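Local coordinates for periplasmic branched-chain amino acid-binding protein (Burkholderia mallei, PDB 3I09), which probably binds branched-chain amino acids in the periplasm for an ABC transporter, and here holds acetoacetic acid, at residues L74-N88 against V97-T109. Sequence-based numbering, arbitrary orientation.
With AAE (acetoacetic acid), chain C.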
# COMPACT_ATOMS: atom_id res chain seq x y z
N LEU A 74 -15.35 11.52 4.97
CA LEU A 74 -14.08 10.76 4.87
C LEU A 74 -13.70 10.60 3.40
O LEU A 74 -14.53 10.17 2.58
CB LEU A 74 -14.22 9.36 5.47
CG LEU A 74 -13.06 8.37 5.22
CD1 LEU A 74 -11.76 8.84 5.90
CD2 LEU A 74 -13.42 6.92 5.66
N LEU A 75 -12.44 10.89 3.10
CA LEU A 75 -11.80 10.53 1.83
C LEU A 75 -10.87 9.36 2.06
O LEU A 75 -9.91 9.41 2.87
CB LEU A 75 -11.05 11.71 1.23
CG LEU A 75 -10.35 11.46 -0.10
CD1 LEU A 75 -11.38 11.09 -1.19
CD2 LEU A 75 -9.45 12.68 -0.51
N VAL A 76 -11.16 8.26 1.36
CA VAL A 76 -10.32 7.08 1.36
C VAL A 76 -9.50 7.12 0.08
O VAL A 76 -10.07 7.07 -1.01
CB VAL A 76 -11.09 5.76 1.42
CG1 VAL A 76 -10.08 4.55 1.44
CG2 VAL A 76 -12.00 5.74 2.69
N GLY A 77 -8.19 7.17 0.24
CA GLY A 77 -7.24 7.23 -0.87
C GLY A 77 -6.82 5.83 -1.26
O GLY A 77 -6.37 5.03 -0.43
N GLY A 78 -6.92 5.53 -2.55
CA GLY A 78 -6.49 4.24 -3.06
C GLY A 78 -5.07 4.27 -3.59
O GLY A 78 -4.16 4.83 -2.97
N THR A 79 -4.87 3.61 -4.72
CA THR A 79 -3.53 3.40 -5.26
C THR A 79 -3.01 4.68 -5.96
O THR A 79 -3.76 5.63 -6.20
CB THR A 79 -3.54 2.20 -6.23
OG1 THR A 79 -4.60 2.35 -7.18
CG2 THR A 79 -3.76 0.86 -5.45
N ASN A 80 -1.70 4.66 -6.20
CA ASN A 80 -0.97 5.66 -6.96
C ASN A 80 -0.55 6.85 -6.08
O ASN A 80 -1.38 7.68 -5.68
CB ASN A 80 -1.74 6.10 -8.20
CG ASN A 80 -0.91 7.04 -9.09
OD1 ASN A 80 -0.23 7.96 -8.57
ND2 ASN A 80 -0.97 6.83 -10.42
N SER A 81 0.74 6.91 -5.74
CA SER A 81 1.24 7.92 -4.82
C SER A 81 1.14 9.35 -5.36
O SER A 81 1.05 10.26 -4.58
CB SER A 81 2.69 7.65 -4.40
OG SER A 81 2.79 6.54 -3.52
N ALA A 82 1.15 9.54 -6.69
CA ALA A 82 0.97 10.90 -7.24
C ALA A 82 -0.45 11.37 -6.88
O ALA A 82 -0.64 12.52 -6.44
CB ALA A 82 1.21 10.94 -8.74
N THR A 83 -1.44 10.48 -7.04
CA THR A 83 -2.82 10.81 -6.65
C THR A 83 -2.95 10.95 -5.14
O THR A 83 -3.69 11.83 -4.66
CB THR A 83 -3.88 9.85 -7.18
OG1 THR A 83 -3.87 8.63 -6.44
CG2 THR A 83 -3.70 9.54 -8.65
N ALA A 84 -2.23 10.14 -4.39
CA ALA A 84 -2.30 10.21 -2.93
C ALA A 84 -1.87 11.60 -2.43
O ALA A 84 -2.44 12.13 -1.47
CB ALA A 84 -1.42 9.14 -2.25
N LEU A 85 -0.80 12.10 -3.02
CA LEU A 85 -0.22 13.40 -2.65
C LEU A 85 -1.05 14.58 -3.10
O LEU A 85 -1.16 15.54 -2.37
CB LEU A 85 1.20 13.50 -3.14
CG LEU A 85 2.18 12.57 -2.40
CD1 LEU A 85 3.52 12.52 -3.13
CD2 LEU A 85 2.38 13.00 -0.94
N SER A 86 -1.66 14.50 -4.28
CA SER A 86 -2.54 15.59 -4.73
C SER A 86 -3.79 15.66 -3.84
O SER A 86 -4.19 16.77 -3.41
CB SER A 86 -2.88 15.48 -6.23
OG SER A 86 -3.71 14.36 -6.53
N MSE A 87 -4.36 14.51 -3.50
CA MSE A 87 -5.49 14.47 -2.58
C MSE A 87 -5.15 14.93 -1.17
O MSE A 87 -5.96 15.62 -0.52
CB MSE A 87 -6.08 13.04 -2.55
CG MSE A 87 -6.81 12.73 -3.84
SE MSE A 87 -7.74 11.00 -3.81
CE MSE A 87 -6.28 9.85 -3.66
N ASN A 88 -3.98 14.53 -0.70
CA ASN A 88 -3.48 14.94 0.63
C ASN A 88 -3.48 16.45 0.79
O ASN A 88 -3.86 16.95 1.86
CB ASN A 88 -2.07 14.41 0.78
CG ASN A 88 -1.55 14.48 2.19
OD1 ASN A 88 -2.17 13.99 3.13
ND2 ASN A 88 -0.35 15.08 2.34
N VAL A 97 -10.86 14.67 6.97
CA VAL A 97 -10.19 13.42 7.28
C VAL A 97 -9.88 12.58 6.02
O VAL A 97 -10.76 12.30 5.19
CB VAL A 97 -11.01 12.55 8.29
CG1 VAL A 97 -10.29 11.19 8.59
CG2 VAL A 97 -11.29 13.37 9.58
N TYR A 98 -8.61 12.22 5.89
CA TYR A 98 -8.10 11.54 4.73
C TYR A 98 -7.31 10.30 5.18
O TYR A 98 -6.27 10.41 5.86
CB TYR A 98 -7.20 12.49 3.94
CG TYR A 98 -6.45 11.88 2.75
CD1 TYR A 98 -7.09 11.08 1.80
CD2 TYR A 98 -5.10 12.15 2.56
CE1 TYR A 98 -6.40 10.57 0.71
CE2 TYR A 98 -4.40 11.64 1.50
CZ TYR A 98 -5.04 10.85 0.57
OH TYR A 98 -4.31 10.34 -0.46
N ILE A 99 -7.80 9.12 4.78
CA ILE A 99 -7.10 7.90 5.09
C ILE A 99 -6.65 7.27 3.79
O ILE A 99 -7.46 6.95 2.91
CB ILE A 99 -7.98 6.93 5.87
CG1 ILE A 99 -8.46 7.61 7.14
CG2 ILE A 99 -7.16 5.67 6.20
CD1 ILE A 99 -9.40 6.73 7.99
N ASN A 100 -5.34 7.16 3.63
CA ASN A 100 -4.77 6.53 2.45
C ASN A 100 -4.34 5.09 2.70
O ASN A 100 -3.60 4.80 3.65
CB ASN A 100 -3.61 7.30 1.89
CG ASN A 100 -3.21 6.76 0.51
OD1 ASN A 100 -2.63 5.69 0.43
ND2 ASN A 100 -3.62 7.46 -0.56
N ILE A 101 -4.86 4.18 1.86
CA ILE A 101 -4.50 2.76 1.94
C ILE A 101 -3.58 2.32 0.80
O ILE A 101 -2.52 1.72 1.02
CB ILE A 101 -5.77 1.86 1.91
CG1 ILE A 101 -6.52 1.89 3.25
CG2 ILE A 101 -5.39 0.41 1.60
CD1 ILE A 101 -7.03 3.18 3.63
N GLY A 102 -4.00 2.59 -0.44
CA GLY A 102 -3.36 1.93 -1.57
C GLY A 102 -1.98 2.43 -1.94
O GLY A 102 -1.21 1.69 -2.56
N ALA A 103 -1.66 3.68 -1.58
CA ALA A 103 -0.42 4.33 -2.00
C ALA A 103 0.66 4.12 -0.96
O ALA A 103 0.40 3.98 0.22
CB ALA A 103 -0.65 5.83 -2.24
N GLY A 104 1.90 4.04 -1.43
CA GLY A 104 3.02 3.77 -0.57
C GLY A 104 3.95 4.87 -0.16
O GLY A 104 4.63 4.71 0.83
N ALA A 105 4.03 5.97 -0.90
CA ALA A 105 5.11 6.92 -0.64
C ALA A 105 5.13 7.39 0.81
O ALA A 105 4.13 7.94 1.31
CB ALA A 105 5.04 8.13 -1.58
N ASP A 106 6.29 7.23 1.47
CA ASP A 106 6.42 7.69 2.86
C ASP A 106 6.38 9.22 3.02
O ASP A 106 6.29 9.72 4.14
CB ASP A 106 7.65 7.07 3.56
CG ASP A 106 8.99 7.63 3.08
OD1 ASP A 106 9.08 8.18 1.98
OD2 ASP A 106 9.98 7.43 3.83
N THR A 107 6.42 9.93 1.89
CA THR A 107 6.22 11.37 1.83
C THR A 107 4.95 11.81 2.59
O THR A 107 4.87 12.89 3.19
CB THR A 107 6.08 11.81 0.33
OG1 THR A 107 7.07 11.12 -0.45
CG2 THR A 107 6.28 13.24 0.21
N LEU A 108 3.93 10.96 2.53
CA LEU A 108 2.65 11.23 3.14
C LEU A 108 2.70 11.45 4.66
O LEU A 108 1.81 12.08 5.18
CB LEU A 108 1.67 10.08 2.83
CG LEU A 108 1.10 10.11 1.43
CD1 LEU A 108 0.56 8.69 1.10
CD2 LEU A 108 -0.03 11.24 1.24
N THR A 109 3.73 10.92 5.33
CA THR A 109 3.89 11.08 6.77
C THR A 109 5.22 11.73 7.12
O THR A 109 5.69 11.66 8.24
CB THR A 109 3.75 9.73 7.48
OG1 THR A 109 4.73 8.83 6.98
CG2 THR A 109 2.30 9.14 7.24
O1 AAE C . 2.05 4.20 -4.17
C2 AAE C . 1.95 3.70 -5.31
O3 AAE C . 1.91 4.40 -6.34
C4 AAE C . 1.95 2.19 -5.43
C5 AAE C . 0.54 1.64 -5.42
O8 AAE C . -0.43 2.36 -5.10
C9 AAE C . 0.43 0.17 -5.67
O HOH W 1 -4.03 7.59 -3.57
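Ala-84 O is gripped twice, by Asn-88 N of its own helix and by the phenol of Tyr-98. The Tyr-98 OH to Ala-84 O bond is 2.8 Å, in the carbonyl plane and on a lone pair. The same hydroxyl accepts from Asn-100 ND2 at 3.0 Å, so it is probably held in one orientation. Chi1 of 174° turns the Tyr-98 ring away from its own backbone N and lets the hydroxyl meet helix 81-94. Leu-75 lies alongside the ring, and Asn-88 OD1, also bonded to Thr-117, meets its edge in plane. Asn-100 ND2 also donates to a water lying between Gly-78 O and Thr-83 OG1. Asn-100 OD1 takes Ala-103 N on a lone pair, an Asx motif that shapes the turn after the strand. Ala-84 CB packs tightly on Ala-103 CB, at 3.4 Å. Strands 72-77 and 97-100 pair in parallel, in a beta-alpha-beta unit. Beyond their C-terminal ends, Ser-81 OG donates to acetoacetic acid O1 (2.5 Å) and accepts from Ala-105 N (3.0 Å). Gly-104 N, from the facing loop, also donates to O1, and Ser-81 N donates to O3. These N-H groups and the N-terminus of helix 81-94 would probably favour a carboxylate there.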